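PDB 3NQP: SusD superfamily protein, which probably binds glycans at the outer membrane of Bacteroides fragilis, as other SusD-family proteins do. Local coordinates for residues 174-185 / 198-207. Numbering follows the deposited sequence.
Sequences LNKSMEYFGNMN and WSKAATECLM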
loop_
_atom_site.group_PDB
_atom_site.type_symbol
_atom_site.label_atom_id
_atom_site.label_comp_id
_atom_site.label_asym_id
_atom_site.label_seq_id
_atom_site.Cartn_x
_atom_site.Cartn_y
_atom_site.Cartn_z
ATOM N N LEU A 174 -15.894 8.764 -7.135
ATOM C CA LEU A 174 -15.347 7.803 -8.082
ATOM C C LEU A 174 -16.178 7.825 -9.378
ATOM O O LEU A 174 -15.629 7.787 -10.483
ATOM C CB LEU A 174 -15.347 6.410 -7.493
ATOM C CG LEU A 174 -14.310 6.188 -6.371
ATOM C CD1 LEU A 174 -14.591 4.877 -5.580
ATOM C CD2 LEU A 174 -12.887 6.196 -6.926
ATOM N N ASN A 175 -17.492 7.864 -9.243
ATOM C CA ASN A 175 -18.365 7.937 -10.428
ATOM C C ASN A 175 -18.139 9.209 -11.235
ATOM O O ASN A 175 -18.149 9.156 -12.435
ATOM C CB ASN A 175 -19.855 7.827 -10.061
ATOM C CG ASN A 175 -20.273 6.403 -9.670
ATOM O OD1 ASN A 175 -19.607 5.406 -9.990
ATOM N ND2 ASN A 175 -21.409 6.312 -8.993
ATOM N N LYS A 176 -17.969 10.344 -10.569
ATOM C CA LYS A 176 -17.704 11.597 -11.270
ATOM C C LYS A 176 -16.343 11.506 -11.992
ATOM O O LYS A 176 -16.224 11.948 -13.115
ATOM C CB LYS A 176 -17.728 12.758 -10.306
ATOM C CG LYS A 176 -18.129 14.083 -10.920
ATOM C CD LYS A 176 -19.577 14.179 -11.328
ATOM C CE LYS A 176 -19.971 15.654 -11.614
ATOM N NZ LYS A 176 -20.752 15.821 -12.865
ATOM N N SER A 177 -15.338 10.921 -11.329
ATOM C CA SER A 177 -14.018 10.667 -11.949
ATOM C C SER A 177 -14.209 9.910 -13.255
ATOM O O SER A 177 -13.692 10.344 -14.269
ATOM C CB SER A 177 -13.026 9.960 -11.011
ATOM O OG SER A 177 -11.726 9.701 -11.644
HETATM N N MSE A 178 -14.954 8.816 -13.245
HETATM C CA MSE A 178 -15.171 8.034 -14.486
HETATM C C MSE A 178 -15.959 8.886 -15.508
HETATM O O MSE A 178 -15.741 8.808 -16.732
HETATM C CB MSE A 178 -15.894 6.711 -14.211
HETATM C CG MSE A 178 -15.257 5.788 -13.231
HETATM SE SE MSE A 178 -13.573 5.151 -14.063
HETATM C CE MSE A 178 -14.377 4.217 -15.530
ATOM N N GLU A 179 -16.899 9.698 -15.025
ATOM C CA GLU A 179 -17.702 10.452 -15.956
ATOM C C GLU A 179 -16.840 11.438 -16.716
ATOM O O GLU A 179 -16.968 11.589 -17.922
ATOM C CB GLU A 179 -18.830 11.170 -15.209
ATOM C CG GLU A 179 -19.815 11.892 -16.065
ATOM C CD GLU A 179 -20.840 12.637 -15.197
ATOM O OE1 GLU A 179 -21.206 12.112 -14.114
ATOM O OE2 GLU A 179 -21.232 13.757 -15.577
ATOM N N TYR A 180 -15.928 12.089 -16.013
ATOM C CA TYR A 180 -15.030 13.036 -16.653
ATOM C C TYR A 180 -13.995 12.360 -17.553
ATOM O O TYR A 180 -13.730 12.851 -18.628
ATOM C CB TYR A 180 -14.332 13.936 -15.611
ATOM C CG TYR A 180 -15.149 15.091 -15.131
ATOM C CD1 TYR A 180 -15.454 16.153 -15.972
ATOM C CD2 TYR A 180 -15.593 15.145 -13.817
ATOM C CE1 TYR A 180 -16.183 17.225 -15.543
ATOM C CE2 TYR A 180 -16.330 16.226 -13.369
ATOM C CZ TYR A 180 -16.629 17.261 -14.222
ATOM O OH TYR A 180 -17.372 18.319 -13.736
ATOM N N PHE A 181 -13.398 11.261 -17.118
ATOM C CA PHE A 181 -12.400 10.568 -17.943
ATOM C C PHE A 181 -13.024 10.037 -19.267
ATOM O O PHE A 181 -12.348 9.944 -20.306
ATOM C CB PHE A 181 -11.793 9.405 -17.162
ATOM C CG PHE A 181 -10.648 9.785 -16.214
ATOM C CD1 PHE A 181 -9.576 10.524 -16.653
ATOM C CD2 PHE A 181 -10.605 9.288 -14.918
ATOM C CE1 PHE A 181 -8.517 10.814 -15.805
ATOM C CE2 PHE A 181 -9.584 9.605 -14.069
ATOM C CZ PHE A 181 -8.529 10.390 -14.522
ATOM N N GLY A 182 -14.304 9.658 -19.210
ATOM C CA GLY A 182 -15.043 9.126 -20.359
ATOM C C GLY A 182 -14.305 7.976 -20.992
ATOM O O GLY A 182 -14.005 6.988 -20.320
ATOM N N ASN A 183 -14.011 8.129 -22.285
ATOM C CA ASN A 183 -13.253 7.138 -23.076
ATOM C C ASN A 183 -11.743 7.404 -23.146
ATOM O O ASN A 183 -11.051 6.734 -23.867
ATOM C CB ASN A 183 -13.813 7.061 -24.503
ATOM C CG ASN A 183 -15.140 6.306 -24.582
ATOM O OD1 ASN A 183 -15.269 5.164 -24.104
ATOM N ND2 ASN A 183 -16.118 6.913 -25.247
HETATM N N MSE A 184 -11.222 8.342 -22.368
HETATM C CA MSE A 184 -9.789 8.659 -22.398
HETATM C C MSE A 184 -9.058 7.624 -21.519
HETATM O O MSE A 184 -8.886 7.812 -20.321
HETATM C CB MSE A 184 -9.523 10.121 -21.909
HETATM C CG MSE A 184 -10.154 11.282 -22.794
HETATM SE SE MSE A 184 -10.043 13.205 -22.124
HETATM C CE MSE A 184 -10.745 12.808 -20.306
ATOM N N ASN A 185 -8.618 6.536 -22.137
ATOM C CA ASN A 185 -7.832 5.477 -21.447
ATOM C C ASN A 185 -6.318 5.763 -21.414
ATOM O O ASN A 185 -5.554 5.004 -20.817
ATOM C CB ASN A 185 -8.053 4.131 -22.151
ATOM C CG ASN A 185 -9.409 3.495 -21.844
ATOM O OD1 ASN A 185 -10.412 4.157 -21.528
ATOM N ND2 ASN A 185 -9.441 2.180 -21.950
ATOM N N TRP A 198 -2.484 10.612 -12.169
ATOM C CA TRP A 198 -3.656 9.774 -11.986
ATOM C C TRP A 198 -4.387 9.625 -13.309
ATOM O O TRP A 198 -4.325 10.521 -14.156
ATOM C CB TRP A 198 -4.556 10.389 -10.912
ATOM C CG TRP A 198 -5.631 9.454 -10.392
ATOM C CD1 TRP A 198 -6.886 9.328 -10.873
ATOM C CD2 TRP A 198 -5.508 8.506 -9.340
ATOM N NE1 TRP A 198 -7.577 8.393 -10.162
ATOM C CE2 TRP A 198 -6.756 7.880 -9.201
ATOM C CE3 TRP A 198 -4.471 8.152 -8.464
ATOM C CZ2 TRP A 198 -7.016 6.929 -8.221
ATOM C CZ3 TRP A 198 -4.735 7.188 -7.509
ATOM C CH2 TRP A 198 -5.979 6.579 -7.408
ATOM N N SER A 199 -5.015 8.471 -13.519
ATOM C CA SER A 199 -5.552 8.092 -14.828
ATOM C C SER A 199 -6.870 7.380 -14.623
ATOM O O SER A 199 -7.220 7.028 -13.494
ATOM C CB SER A 199 -4.583 7.139 -15.543
ATOM O OG SER A 199 -4.431 5.899 -14.787
ATOM N N LYS A 200 -7.560 7.113 -15.721
ATOM C CA LYS A 200 -8.806 6.326 -15.703
ATOM C C LYS A 200 -8.596 4.926 -15.128
ATOM O O LYS A 200 -9.370 4.442 -14.277
ATOM C CB LYS A 200 -9.409 6.277 -17.093
ATOM C CG LYS A 200 -10.788 5.637 -17.171
ATOM C CD LYS A 200 -11.167 5.443 -18.607
ATOM C CE LYS A 200 -12.303 4.518 -18.725
ATOM N NZ LYS A 200 -12.843 4.453 -20.056
ATOM N N ALA A 201 -7.542 4.263 -15.559
ATOM C CA ALA A 201 -7.202 2.971 -14.980
ATOM C C ALA A 201 -7.047 3.025 -13.455
ATOM O O ALA A 201 -7.428 2.130 -12.749
ATOM C CB ALA A 201 -5.960 2.454 -15.604
ATOM N N ALA A 202 -6.418 4.069 -12.966
ATOM C CA ALA A 202 -6.185 4.221 -11.556
ATOM C C ALA A 202 -7.505 4.354 -10.812
ATOM O O ALA A 202 -7.681 3.742 -9.725
ATOM C CB ALA A 202 -5.268 5.436 -11.289
ATOM N N THR A 203 -8.431 5.138 -11.380
ATOM C CA THR A 203 -9.770 5.239 -10.814
ATOM C C THR A 203 -10.476 3.876 -10.808
ATOM O O THR A 203 -11.164 3.508 -9.819
ATOM C CB THR A 203 -10.633 6.288 -11.512
ATOM O OG1 THR A 203 -10.138 7.586 -11.172
ATOM C CG2 THR A 203 -12.156 6.179 -11.058
ATOM N N GLU A 204 -10.322 3.117 -11.879
ATOM C CA GLU A 204 -10.930 1.776 -11.933
ATOM C C GLU A 204 -10.314 0.830 -10.863
ATOM O O GLU A 204 -11.032 0.048 -10.259
ATOM C CB GLU A 204 -10.825 1.167 -13.321
ATOM C CG GLU A 204 -11.699 1.863 -14.342
ATOM C CD GLU A 204 -12.233 0.946 -15.394
ATOM O OE1 GLU A 204 -13.324 0.389 -15.160
ATOM O OE2 GLU A 204 -11.556 0.753 -16.412
ATOM N N CYS A 205 -8.994 0.908 -10.648
ATOM C CA CYS A 205 -8.349 0.159 -9.580
ATOM C C CYS A 205 -8.916 0.527 -8.200
ATOM O O CYS A 205 -9.270 -0.328 -7.402
ATOM C CB CYS A 205 -6.845 0.415 -9.543
ATOM S SG CYS A 205 -5.972 -0.462 -10.877
ATOM N N LEU A 206 -8.948 1.811 -7.930
ATOM C CA LEU A 206 -9.550 2.323 -6.726
ATOM C C LEU A 206 -10.986 1.850 -6.597
ATOM O O LEU A 206 -11.412 1.489 -5.491
ATOM C CB LEU A 206 -9.455 3.856 -6.658
ATOM C CG LEU A 206 -9.897 4.536 -5.372
ATOM C CD1 LEU A 206 -9.225 3.933 -4.137
ATOM C CD2 LEU A 206 -9.562 6.035 -5.485
HETATM N N MSE A 207 -11.753 1.824 -7.676
HETATM C CA MSE A 207 -13.142 1.343 -7.545
HETATM C C MSE A 207 -13.144 -0.131 -7.184
HETATM O O MSE A 207 -13.937 -0.577 -6.378
HETATM C CB MSE A 207 -14.001 1.599 -8.799
HETATM C CG MSE A 207 -14.186 3.048 -9.118
HETATM SE SE MSE A 207 -15.241 3.349 -10.696
HETATM C CE MSE A 207 -16.930 3.047 -9.865
HETATM O O HOH W 1 -6.764 8.013 -18.421
HETATM O O HOH W 2 -5.847 5.087 -17.838
#
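Thr203 points at the helix ending at Phe181 and lodges as a knob among Leu174, Ser177, Met178 and Phe181, a compact example of a buried small polar side chain whose hydroxyl both gives and accepts a hydrogen bond. Its OG1 gives its proton to Ser177 OG at 2.7 Å and receives the indole N-H of Trp198, NE1 lying 2.9 Å from OG1, the bond nearly straight at 162°. Ser177 OG reaches Gly118 O, extending the chain of bonds to helix 110-135. The other branch of Thr203, the methyl CG2, slides past Met178 and comes 3.5 Å from its SE. Met178, a selenomethionine, is the answering knob: bends at chi2 and chi3 bring its end among Lys200, Thr203, Glu204 and Met207, its CE against the Glu204 methylene while that carboxylate turns to His235, Ser238 and Tyr243. Such reciprocal knobs-into-holes join helical segments 174-181 and 200-207, whose axes run nearly antiparallel (155°) and approach to 9.8 Å, in the TPR-like scaffold of SusD proteins. The Leu174 and Leu206 side chains cross at about a right angle, their CD2 atoms 3.6 Å apart. At the other end the Phe181 ring lies flat against the first turn of helix 200-207, Lys200 N over its centre and Thr203 OG1 at its edge. Lys200 runs back past that ring, CG anti to the backbone N (chi1 -173°) and the rest extended, carrying NZ to Gly182 O (2.8 Å, in the carbonyl plane) and Asn185 OD1 (2.9 Å). Single waters link Met184 O to Lys200 N and Asn185 O to Ala201 N.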